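Side-chain contacts in CalG4 (Micromonospora echinospora, PDB 3IA7), which adopts the two-domain GT-B fold, in which a pair of Rossmann-like domains, each a parallel beta-sheet with flanking helices, makes up one chain: residues V82-N87 with S163-L168; R92-A97 with R117-R122. All blocks are in the same frame, centred on the assembly; numbering follows the deposited sequence.

Interaction 1 of 2, residues V82-N87 with S163-L168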
# COMPACT_ATOMS: atom_id res chain seq x y z
N VAL A 82 -25.93 -19.99 8.63
CA VAL A 82 -25.75 -18.71 7.95
C VAL A 82 -24.48 -18.77 7.09
O VAL A 82 -24.44 -18.15 6.04
CB VAL A 82 -25.76 -17.42 8.88
CG1 VAL A 82 -24.55 -17.36 9.79
CG2 VAL A 82 -25.78 -16.17 8.03
N TYR A 83 -23.49 -19.52 7.54
CA TYR A 83 -22.23 -19.72 6.78
C TYR A 83 -22.56 -20.40 5.43
O TYR A 83 -22.08 -19.98 4.35
CB TYR A 83 -21.27 -20.60 7.60
CG TYR A 83 -20.01 -21.00 6.87
CD1 TYR A 83 -18.94 -20.08 6.74
CD2 TYR A 83 -19.87 -22.27 6.28
CE1 TYR A 83 -17.77 -20.45 6.05
CE2 TYR A 83 -18.71 -22.64 5.60
CZ TYR A 83 -17.67 -21.72 5.49
OH TYR A 83 -16.51 -22.04 4.83
N VAL A 84 -23.35 -21.46 5.52
CA VAL A 84 -23.80 -22.17 4.31
C VAL A 84 -24.63 -21.26 3.39
O VAL A 84 -24.37 -21.23 2.17
CB VAL A 84 -24.52 -23.52 4.64
CG1 VAL A 84 -25.03 -24.17 3.35
CG2 VAL A 84 -23.53 -24.49 5.36
N ARG A 85 -25.60 -20.53 3.94
CA ARG A 85 -26.40 -19.60 3.15
C ARG A 85 -25.54 -18.55 2.45
O ARG A 85 -25.81 -18.22 1.29
CB ARG A 85 -27.50 -18.91 3.96
CG ARG A 85 -28.63 -19.84 4.44
CD ARG A 85 -29.83 -19.04 4.93
NE ARG A 85 -29.51 -18.15 6.05
CZ ARG A 85 -29.55 -18.51 7.33
NH1 ARG A 85 -29.90 -19.75 7.67
NH2 ARG A 85 -29.24 -17.62 8.28
N GLU A 86 -24.54 -18.04 3.14
CA GLU A 86 -23.63 -17.04 2.55
C GLU A 86 -22.83 -17.63 1.39
O GLU A 86 -22.68 -16.97 0.33
CB GLU A 86 -22.64 -16.52 3.63
CG GLU A 86 -21.81 -15.28 3.15
CD GLU A 86 -22.61 -13.98 3.12
OE1 GLU A 86 -23.86 -14.01 3.09
OE2 GLU A 86 -21.96 -12.91 3.10
N ASN A 87 -22.31 -18.86 1.58
CA ASN A 87 -21.69 -19.58 0.45
C ASN A 87 -22.67 -19.68 -0.74
O ASN A 87 -22.30 -19.43 -1.89
CB ASN A 87 -21.25 -20.97 0.88
CG ASN A 87 -19.84 -20.96 1.45
OD1 ASN A 87 -18.91 -21.21 0.71
ND2 ASN A 87 -19.68 -20.59 2.74
N SER A 163 -27.47 -32.26 6.45
CA SER A 163 -28.53 -32.58 5.50
C SER A 163 -28.54 -31.55 4.37
O SER A 163 -28.68 -31.91 3.19
CB SER A 163 -29.90 -32.68 6.19
OG SER A 163 -30.23 -31.45 6.82
N VAL A 164 -28.34 -30.28 4.72
CA VAL A 164 -28.32 -29.22 3.73
C VAL A 164 -27.15 -29.44 2.79
O VAL A 164 -27.26 -29.26 1.60
CB VAL A 164 -28.21 -27.80 4.36
CG1 VAL A 164 -27.84 -26.76 3.28
CG2 VAL A 164 -29.55 -27.43 5.03
N LEU A 165 -26.01 -29.78 3.35
CA LEU A 165 -24.81 -29.96 2.56
C LEU A 165 -24.79 -31.18 1.65
O LEU A 165 -24.34 -31.09 0.49
CB LEU A 165 -23.53 -29.86 3.45
CG LEU A 165 -23.19 -28.44 3.96
CD1 LEU A 165 -22.00 -28.51 4.84
CD2 LEU A 165 -22.90 -27.36 2.86
N VAL A 166 -25.29 -32.33 2.15
CA VAL A 166 -25.42 -33.48 1.29
C VAL A 166 -26.28 -33.14 0.05
O VAL A 166 -25.93 -33.52 -1.07
CB VAL A 166 -26.05 -34.72 2.02
CG1 VAL A 166 -26.42 -35.84 1.03
CG2 VAL A 166 -25.07 -35.24 3.06
N ASP A 167 -27.40 -32.47 0.28
CA ASP A 167 -28.34 -32.12 -0.78
C ASP A 167 -27.66 -31.20 -1.80
O ASP A 167 -27.73 -31.44 -3.02
CB ASP A 167 -29.57 -31.43 -0.18
CG ASP A 167 -30.68 -31.26 -1.21
OD1 ASP A 167 -31.34 -32.25 -1.58
OD2 ASP A 167 -30.85 -30.13 -1.67
N LEU A 168 -26.99 -30.16 -1.29
CA LEU A 168 -26.33 -29.15 -2.15
C LEU A 168 -25.23 -29.81 -3.00
O LEU A 168 -25.16 -29.62 -4.21
CB LEU A 168 -25.74 -28.01 -1.28
CG LEU A 168 -24.90 -26.95 -2.03
CD1 LEU A 168 -25.82 -26.23 -3.09
CD2 LEU A 168 -24.25 -25.92 -1.11

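Interaction 2 of 2, residues R92-A97 with R117-R122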
# COMPACT_ATOMS: atom_id res chain seq x y z
N ARG A 92 -24.87 -18.61 -6.17
CA ARG A 92 -25.97 -18.24 -7.06
C ARG A 92 -25.64 -16.97 -7.85
O ARG A 92 -26.02 -16.88 -9.02
CB ARG A 92 -27.30 -18.02 -6.29
CG ARG A 92 -27.87 -19.36 -5.70
CD ARG A 92 -29.14 -19.12 -4.91
NE ARG A 92 -29.58 -20.37 -4.28
CZ ARG A 92 -30.61 -20.45 -3.45
NH1 ARG A 92 -31.31 -19.36 -3.11
NH2 ARG A 92 -30.92 -21.64 -2.95
N ALA A 93 -25.04 -15.95 -7.20
CA ALA A 93 -24.76 -14.67 -7.89
C ALA A 93 -23.79 -14.88 -9.04
O ALA A 93 -23.96 -14.30 -10.09
CB ALA A 93 -24.12 -13.66 -6.95
N ALA A 94 -22.74 -15.65 -8.79
CA ALA A 94 -21.70 -15.93 -9.80
C ALA A 94 -22.29 -16.72 -10.98
O ALA A 94 -22.04 -16.38 -12.13
CB ALA A 94 -20.59 -16.71 -9.19
N GLU A 95 -23.09 -17.73 -10.68
CA GLU A 95 -23.74 -18.53 -11.76
C GLU A 95 -24.71 -17.71 -12.61
O GLU A 95 -24.68 -17.77 -13.84
CB GLU A 95 -24.42 -19.73 -11.18
CG GLU A 95 -23.38 -20.74 -10.61
CD GLU A 95 -24.00 -22.10 -10.33
OE1 GLU A 95 -24.97 -22.47 -10.99
OE2 GLU A 95 -23.49 -22.86 -9.50
N GLU A 96 -25.52 -16.90 -11.94
CA GLU A 96 -26.48 -16.04 -12.63
C GLU A 96 -25.72 -15.05 -13.54
O GLU A 96 -26.07 -14.88 -14.71
CB GLU A 96 -27.38 -15.32 -11.61
CG GLU A 96 -28.52 -14.45 -12.21
CD GLU A 96 -28.01 -13.25 -12.98
OE1 GLU A 96 -27.19 -12.45 -12.44
OE2 GLU A 96 -28.42 -13.08 -14.16
N ALA A 97 -24.68 -14.41 -13.00
CA ALA A 97 -23.91 -13.41 -13.74
C ALA A 97 -23.07 -13.94 -14.90
O ALA A 97 -22.99 -13.29 -15.94
CB ALA A 97 -23.02 -12.60 -12.81
N ARG A 117 -15.53 -24.08 -4.86
CA ARG A 117 -15.32 -25.43 -5.36
C ARG A 117 -16.54 -25.94 -6.17
O ARG A 117 -16.37 -26.65 -7.16
CB ARG A 117 -15.00 -26.38 -4.21
CG ARG A 117 -13.67 -26.05 -3.52
CD ARG A 117 -13.30 -27.16 -2.55
NE ARG A 117 -13.12 -28.41 -3.29
CZ ARG A 117 -13.29 -29.61 -2.76
NH1 ARG A 117 -13.57 -29.75 -1.47
NH2 ARG A 117 -13.14 -30.68 -3.52
N LEU A 118 -17.75 -25.56 -5.77
CA LEU A 118 -18.95 -25.94 -6.56
C LEU A 118 -19.01 -25.22 -7.96
O LEU A 118 -19.40 -25.82 -8.94
CB LEU A 118 -20.23 -25.76 -5.73
CG LEU A 118 -20.29 -26.73 -4.48
CD1 LEU A 118 -21.64 -26.46 -3.75
CD2 LEU A 118 -20.17 -28.23 -4.91
N LEU A 119 -18.62 -23.95 -8.01
CA LEU A 119 -18.52 -23.18 -9.26
C LEU A 119 -17.55 -23.87 -10.17
O LEU A 119 -17.85 -24.12 -11.36
CB LEU A 119 -18.04 -21.75 -8.96
CG LEU A 119 -19.09 -20.78 -8.38
CD1 LEU A 119 -18.36 -19.43 -8.11
CD2 LEU A 119 -20.27 -20.53 -9.37
N ALA A 120 -16.41 -24.23 -9.61
CA ALA A 120 -15.35 -24.94 -10.35
C ALA A 120 -15.84 -26.30 -10.88
O ALA A 120 -15.54 -26.65 -12.02
CB ALA A 120 -14.11 -25.12 -9.45
N ALA A 121 -16.57 -27.06 -10.07
CA ALA A 121 -17.15 -28.32 -10.54
C ALA A 121 -18.18 -28.11 -11.66
O ALA A 121 -18.08 -28.75 -12.71
CB ALA A 121 -17.78 -29.07 -9.35
N ARG A 122 -19.15 -27.24 -11.45
CA ARG A 122 -20.22 -27.05 -12.43
C ARG A 122 -19.67 -26.46 -13.73
O ARG A 122 -20.02 -26.91 -14.81
CB ARG A 122 -21.36 -26.15 -11.93
CG ARG A 122 -22.46 -25.91 -13.04
CD ARG A 122 -23.78 -25.50 -12.38
NE ARG A 122 -24.33 -26.58 -11.56
CZ ARG A 122 -25.29 -26.41 -10.66
NH1 ARG A 122 -25.85 -25.19 -10.46
NH2 ARG A 122 -25.69 -27.45 -9.98

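Interaction 1 of 2, residues V82-N87 with S163-L168
A small, wholly apolar helix-to-helix contact forms where Val84 of helix 75-98 meets Val164 and Leu165 of helix 159-170, on the helical layer of the N-terminal domain. Val84 faces the other helix with both methyls forward, and its CA lies 8.0 Å from the CA of Leu165. Its CG1, set anti to the backbone N (chi1 177°), comes 3.8 Å from Val164 CG1, the two valines passing alongside each other and pointing opposite ways. Leu165 reaches in from the side: its CB does not aim at Val84, but the end of the chain swings over, and CD2 sits against both methyls, 3.9 Å from Val84 CG2 and equally far from Val84 CG1. The domain is Rossmann-like, built on a parallel sheet, and helix 75-98 is the connection from strand 53-56 to strand 105-109, while helix 159-170 comes later, between strands 127-131 and 189-191. One turn on from Tyr83, Asn87 folds back, and its ND2 gives a nearly straight bond (177°) of 3.0 Å to Tyr83 O. The backbone N of Asn87 reaches that oxygen from the opposite face, and ND2 also lies over the centre of the Tyr83 ring. With OD1 accepting from Ala115 N, both ends of the amide are held and its rotation fixed; the Ala115 bond also ties helix 75-98 to helix 113-123, whose Ile114 touches both Asn87 and Leu165.

Interaction 2 of 2, residues R92-A97 with R117-R122
Glu95 and Arg122 reach each other by different torsions: the glutamate CG lies anti to the carbonyl carbon and its chain runs on extended, whereas the arginine CG lies anti to the backbone N and the chain kinks at chi3 (-65°). The two side chains cross at about a right angle, with carboxylate and guanidinium planes nearly perpendicular. Their salt bridge is a single hydrogen bond: Arg122 NH1 lies 2.9 Å from Glu95 OE1 and uses that oxygen's syn lone pair, with the bond bent to 147° at the hydrogen. The other carboxylate oxygen, OE2, is hydrogen-bonded to Tyr172 OH, and the ring of Tyr172 also makes a cation-pi contact with Arg122, so one tyrosine steadies both charged groups. Next to the ion pair the fit is apolar and close. Leu119 brings CD2 to 3.4 Å from Glu95 CG, and its CD1 lies 3.7 Å from Ala94 CB. Helices 75-98 and 113-123 run side by side here, their segment axes 10.6 Å apart and 31° from parallel. Leu91, a turn earlier on helix 75-98, adds to the cover over Leu119; on other sides of helix 113-123, Leu118 meets Leu169 of helix 159-170, and Ala120 rests on Ala127 of strand 127-131.

Helix 75-98 serves both contacts, giving Val84 to interaction 1 and, further along, Ala94 and Glu95 to interaction 2; the two centres are 14 Å apart. They also touch directly, since Leu168 CG of 163-168 packs 3.7 Å from Leu118 CD1 of 117-122, so helices 75-98, 113-123 and 159-170 form one mutually packed group. Along the sequence both segments of interaction 2 fall between those of interaction 1. Their chemistry differs: interaction 1 is purely apolar, whereas interaction 2 sets an ion pair beside an apolar patch. The calcium ions are bound at Leu42 and Glu46 and at Gln225 and His297, and neither contact contributes a residue to those sites.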